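Regulator of nonsense transcripts 2 (Homo sapiens, PDB 4CEK) acts as a factor of nonsense-mediated mRNA decay, the model here being its second MIF4G domain, one of three such helical domains in the protein. Local coordinates at residues Asn16-Ile22 / Pro170-Arg174; Leu257-Arg262 / Ala301-Cys305. All coordinates share one frame; numbering follows the deposited sequence.

Contact 1 of 2, residues Asn16-Ile22 / Pro170-Arg174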
# COMPACT_ATOMS: atom_id res chain seq x y z
N ASN A 16 -5.17 -1.10 -17.34
CA ASN A 16 -3.95 -1.80 -17.73
C ASN A 16 -2.89 -1.74 -16.64
O ASN A 16 -2.09 -2.66 -16.47
CB ASN A 16 -3.38 -1.23 -19.04
CG ASN A 16 -4.28 -1.52 -20.25
OD1 ASN A 16 -4.56 -0.63 -21.06
ND2 ASN A 16 -4.72 -2.75 -20.38
N PHE A 17 -2.88 -0.65 -15.89
CA PHE A 17 -1.90 -0.51 -14.84
C PHE A 17 -2.18 -1.51 -13.71
O PHE A 17 -1.24 -2.02 -13.08
CB PHE A 17 -1.86 0.93 -14.31
CG PHE A 17 -0.74 1.18 -13.35
CD1 PHE A 17 0.52 1.49 -13.81
CD2 PHE A 17 -0.94 1.07 -11.98
CE1 PHE A 17 1.56 1.72 -12.93
CE2 PHE A 17 0.09 1.32 -11.10
CZ PHE A 17 1.34 1.63 -11.57
N TYR A 18 -3.46 -1.84 -13.49
CA TYR A 18 -3.86 -2.63 -12.34
C TYR A 18 -4.16 -4.06 -12.72
O TYR A 18 -4.08 -4.91 -11.86
CB TYR A 18 -5.06 -1.98 -11.59
CG TYR A 18 -4.63 -0.75 -10.85
CD1 TYR A 18 -3.82 -0.86 -9.71
CD2 TYR A 18 -4.95 0.53 -11.29
CE1 TYR A 18 -3.38 0.26 -9.03
CE2 TYR A 18 -4.50 1.67 -10.61
CZ TYR A 18 -3.72 1.51 -9.49
OH TYR A 18 -3.25 2.59 -8.78
N GLU A 19 -4.47 -4.34 -13.98
CA GLU A 19 -4.89 -5.66 -14.41
C GLU A 19 -3.99 -6.35 -15.42
O GLU A 19 -4.05 -7.56 -15.54
CB GLU A 19 -6.29 -5.60 -15.00
CG GLU A 19 -7.29 -4.86 -14.13
CD GLU A 19 -8.73 -5.26 -14.41
OE1 GLU A 19 -9.00 -5.86 -15.46
OE2 GLU A 19 -9.60 -4.95 -13.57
N ASN A 20 -3.18 -5.60 -16.17
CA ASN A 20 -2.30 -6.22 -17.19
C ASN A 20 -0.86 -6.22 -16.76
O ASN A 20 -0.09 -5.27 -16.98
CB ASN A 20 -2.48 -5.56 -18.56
CG ASN A 20 -3.81 -5.92 -19.18
OD1 ASN A 20 -4.57 -5.05 -19.63
ND2 ASN A 20 -4.14 -7.21 -19.16
N LEU A 21 -0.51 -7.32 -16.10
CA LEU A 21 0.80 -7.51 -15.51
C LEU A 21 1.63 -8.36 -16.46
O LEU A 21 1.07 -9.09 -17.29
CB LEU A 21 0.66 -8.19 -14.12
CG LEU A 21 -0.07 -7.40 -13.01
CD1 LEU A 21 0.04 -8.11 -11.67
CD2 LEU A 21 0.51 -6.00 -12.91
N ILE A 22 2.94 -8.22 -16.37
CA ILE A 22 3.82 -9.11 -17.11
C ILE A 22 3.77 -10.48 -16.45
O ILE A 22 3.84 -10.60 -15.22
CB ILE A 22 5.26 -8.60 -17.20
CG1 ILE A 22 5.35 -7.39 -18.14
CG2 ILE A 22 6.19 -9.69 -17.74
CD1 ILE A 22 6.60 -7.37 -18.99
N PRO A 170 2.19 3.41 -6.19
CA PRO A 170 1.50 2.55 -7.17
C PRO A 170 2.47 1.61 -7.91
O PRO A 170 2.08 0.51 -8.33
CB PRO A 170 0.91 3.55 -8.18
CG PRO A 170 0.89 4.86 -7.48
CD PRO A 170 1.97 4.84 -6.45
N PHE A 171 3.69 2.08 -8.11
CA PHE A 171 4.69 1.30 -8.84
C PHE A 171 5.19 0.17 -7.92
O PHE A 171 5.19 -1.03 -8.31
CB PHE A 171 5.80 2.24 -9.37
CG PHE A 171 5.24 3.33 -10.28
CD1 PHE A 171 4.66 3.01 -11.50
CD2 PHE A 171 5.25 4.67 -9.88
CE1 PHE A 171 4.08 4.00 -12.31
CE2 PHE A 171 4.68 5.67 -10.69
CZ PHE A 171 4.10 5.33 -11.90
N TYR A 172 5.51 0.54 -6.68
CA TYR A 172 5.85 -0.43 -5.67
C TYR A 172 4.79 -1.51 -5.49
O TYR A 172 5.12 -2.69 -5.42
CB TYR A 172 6.18 0.26 -4.38
CG TYR A 172 7.54 0.90 -4.39
CD1 TYR A 172 8.27 1.10 -5.58
CD2 TYR A 172 8.12 1.32 -3.21
CE1 TYR A 172 9.53 1.69 -5.57
CE2 TYR A 172 9.37 1.91 -3.18
CZ TYR A 172 10.08 2.09 -4.35
OH TYR A 172 11.34 2.69 -4.26
N ALA A 173 3.53 -1.14 -5.51
CA ALA A 173 2.48 -2.16 -5.51
C ALA A 173 2.50 -3.02 -6.77
O ALA A 173 2.19 -4.22 -6.71
CB ALA A 173 1.10 -1.53 -5.31
N ARG A 174 2.76 -2.43 -7.93
CA ARG A 174 2.79 -3.20 -9.19
C ARG A 174 3.92 -4.26 -9.15
O ARG A 174 3.69 -5.41 -9.51
CB ARG A 174 2.99 -2.30 -10.42
CG ARG A 174 2.45 -2.94 -11.70
CD ARG A 174 2.60 -2.02 -12.90
NE ARG A 174 2.84 -2.74 -14.15
CZ ARG A 174 1.91 -3.22 -14.98
NH1 ARG A 174 0.62 -3.06 -14.73
NH2 ARG A 174 2.27 -3.86 -16.09
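NH1 of Arg-174 reaches into the C-terminal end of helix 13-19 and is shared among its carbonyls. The shortest bond of Arg-174 NH1 runs to Phe-17 O, 2.7 Å away; that oxygen lies in the guanidinium plane, while NH1 itself sits above the carbonyl plane. Arg-174 NH1 also meets a lone pair of Asn-16 O at 3.2 Å, an oxygen that accepts from Asn-20 N as well. Arg-174 NH2 binds Asn-20 O at 2.9 Å, just where the chain leaves the helix, and makes a salt bridge with Asp-135 on helix 131-144. Over one guanidinium face lies Leu-21 CD2, 3.5 Å from Arg-174 NH1.

Lower down the same side chain, Arg-174 CD sits over a face of the Phe-17 ring, 4.1 Å from its centroid. With CG anti to the backbone N (chi1 -172°), the Phe-17 ring extends to helix 169-179, where its CE2 packs 3.8 Å from Pro-170 CB and its CE1 3.5 Å from Phe-171 CE1. The two phenyl planes are nearly perpendicular, at 85°. A cationic group set against carbonyls at a helix C terminus should interact favourably with the negative end of the helix dipole, and Asp-135 should help to offset its charge and that of nearby Arg-131.

Contact 2 of 2, residues Leu257-Arg262 / Ala301-Cys305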
# COMPACT_ATOMS: atom_id res chain seq x y z
N LEU A 257 -10.16 5.76 1.46
CA LEU A 257 -11.25 5.76 0.44
C LEU A 257 -10.89 6.51 -0.87
O LEU A 257 -11.31 6.12 -1.94
CB LEU A 257 -12.56 6.28 1.04
CG LEU A 257 -13.20 5.45 2.15
CD1 LEU A 257 -14.21 6.26 3.01
CD2 LEU A 257 -13.83 4.25 1.48
N GLU A 258 -10.10 7.56 -0.77
CA GLU A 258 -9.58 8.22 -1.97
C GLU A 258 -8.67 7.29 -2.79
O GLU A 258 -8.63 7.37 -4.02
CB GLU A 258 -8.75 9.44 -1.60
CG GLU A 258 -9.47 10.71 -1.16
CD GLU A 258 -8.46 11.80 -0.82
OE1 GLU A 258 -7.46 11.93 -1.58
OE2 GLU A 258 -8.62 12.50 0.22
N THR A 259 -7.93 6.42 -2.11
CA THR A 259 -6.98 5.55 -2.76
C THR A 259 -7.72 4.37 -3.40
O THR A 259 -7.44 4.05 -4.52
CB THR A 259 -5.87 5.09 -1.77
OG1 THR A 259 -5.29 6.23 -1.09
CG2 THR A 259 -4.74 4.33 -2.50
N CYS A 260 -8.65 3.72 -2.71
CA CYS A 260 -9.28 2.48 -3.25
C CYS A 260 -10.77 2.34 -3.04
O CYS A 260 -11.32 1.30 -3.36
CB CYS A 260 -8.64 1.22 -2.66
SG CYS A 260 -8.91 0.91 -0.88
N GLY A 261 -11.45 3.38 -2.56
CA GLY A 261 -12.90 3.35 -2.33
C GLY A 261 -13.71 3.04 -3.59
O GLY A 261 -14.70 2.33 -3.53
N ARG A 262 -13.31 3.57 -4.74
CA ARG A 262 -14.09 3.29 -5.94
C ARG A 262 -13.94 1.86 -6.36
O ARG A 262 -14.91 1.24 -6.77
CB ARG A 262 -13.73 4.21 -7.10
CG ARG A 262 -14.38 5.58 -7.00
CD ARG A 262 -13.60 6.60 -7.79
NE ARG A 262 -14.28 7.88 -7.86
CZ ARG A 262 -13.85 8.93 -8.56
NH1 ARG A 262 -12.72 8.87 -9.26
NH2 ARG A 262 -14.57 10.05 -8.55
N ALA A 301 -14.96 12.46 0.69
CA ALA A 301 -14.63 11.06 0.46
C ALA A 301 -15.85 10.30 0.02
O ALA A 301 -15.76 9.46 -0.89
CB ALA A 301 -14.02 10.40 1.69
N TYR A 302 -16.99 10.56 0.65
CA TYR A 302 -18.25 9.93 0.25
C TYR A 302 -18.61 10.15 -1.25
O TYR A 302 -18.88 9.17 -2.01
CB TYR A 302 -19.37 10.37 1.17
CG TYR A 302 -20.76 9.82 0.83
CD1 TYR A 302 -21.62 10.49 -0.06
CD2 TYR A 302 -21.23 8.67 1.42
CE1 TYR A 302 -22.89 10.00 -0.34
CE2 TYR A 302 -22.49 8.18 1.15
CZ TYR A 302 -23.32 8.84 0.28
OH TYR A 302 -24.54 8.29 0.04
N TYR A 303 -18.63 11.42 -1.65
CA TYR A 303 -19.06 11.81 -3.02
C TYR A 303 -18.00 11.42 -4.07
O TYR A 303 -18.31 11.21 -5.24
CB TYR A 303 -19.34 13.32 -3.08
CG TYR A 303 -20.58 13.72 -2.28
CD1 TYR A 303 -21.84 13.18 -2.57
CD2 TYR A 303 -20.50 14.59 -1.25
CE1 TYR A 303 -22.96 13.52 -1.86
CE2 TYR A 303 -21.61 14.94 -0.51
CZ TYR A 303 -22.84 14.41 -0.81
OH TYR A 303 -23.98 14.79 -0.06
N TYR A 304 -16.76 11.30 -3.62
CA TYR A 304 -15.70 10.74 -4.43
C TYR A 304 -15.99 9.26 -4.77
O TYR A 304 -15.84 8.89 -5.92
CB TYR A 304 -14.33 10.90 -3.75
CG TYR A 304 -13.20 10.40 -4.61
CD1 TYR A 304 -12.84 9.05 -4.60
CD2 TYR A 304 -12.50 11.25 -5.45
CE1 TYR A 304 -11.82 8.57 -5.40
CE2 TYR A 304 -11.47 10.79 -6.25
CZ TYR A 304 -11.14 9.44 -6.22
OH TYR A 304 -10.12 8.96 -6.99
N CYS A 305 -16.43 8.42 -3.80
CA CYS A 305 -16.78 7.00 -4.09
C CYS A 305 -18.13 6.78 -4.72
O CYS A 305 -18.31 5.84 -5.49
CB CYS A 305 -16.80 6.13 -2.82
SG CYS A 305 -15.29 6.25 -1.90
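Arg-262 runs from helix 247-266 across the last turn of helix 292-305, and from CD outward its side chain lies along Tyr-304. CB leaves the backbone with CG anti to the carbonyl carbon, and Arg-262 CG comes to 4.0 Å from Cys-305 CA. From there the chain stays extended to NE. Arg-262 CD passes 3.6 Å from Tyr-304 CE1, and Arg-262 NE donates to Tyr-304 O at 2.7 Å, with an N-H...O angle of 140° and the donor tilted from the carbonyl plane. Arg-262 CZ then lies over the Tyr-304 ring, 3.7 Å from its centroid. Guanidinium and ring are nearly parallel, 12° apart, in a stacked cation-pi pair. At the tip, NH2 adds a weak bond to the same Tyr-304 O, while NH1 lies over the phenol end of the ring and forms a salt bridge with Glu-10, near the N terminus of the chain.

MIF4G domains are HEAT-like stacks of helices, and this contact joins alternate helices of the stack: 247-266 and 292-305 run in roughly the same direction, their two segments at 33° with axes 9.3 Å apart, and helix 268-287 comes between them in sequence. Gly-261, with no side chain, lets Cys-305 SG rest 3.8 Å from its CA. The sulfur also touches Leu-257 CB, and Leu-257 CD1 reaches Ala-301 CB at the other end of the segment. The ring of Tyr-304 swings back across helix 247-266 because its chi1 is trans, and CE1 lies near Glu-258 O. Beyond the pair, Leu-257 also packs on Met-281 of helix 268-287 and Leu-238 of helix 231-243.

Overall arrangement
From the N terminus, the chain first forms helix 13-19, whose C-terminal end is met again when the chain comes back at residues 170-174. Contact 1 thus closes a long loop of 147 residues, parts of it not modelled, and fastens the N-terminal helix 13-19 to helix 169-179. The chain continues through helices 185-203, 210-225 and 231-243 before contact 2 opens. Contact 2 closes a shorter loop of 38 residues, joining helix 247-266 to the final helix, 292-305, around helix 268-287. The two loops follow in series, neither nesting nor crossing. They lie about 20 Å apart, centre to centre, and helix 210-225 has side-chain contacts with segments of both.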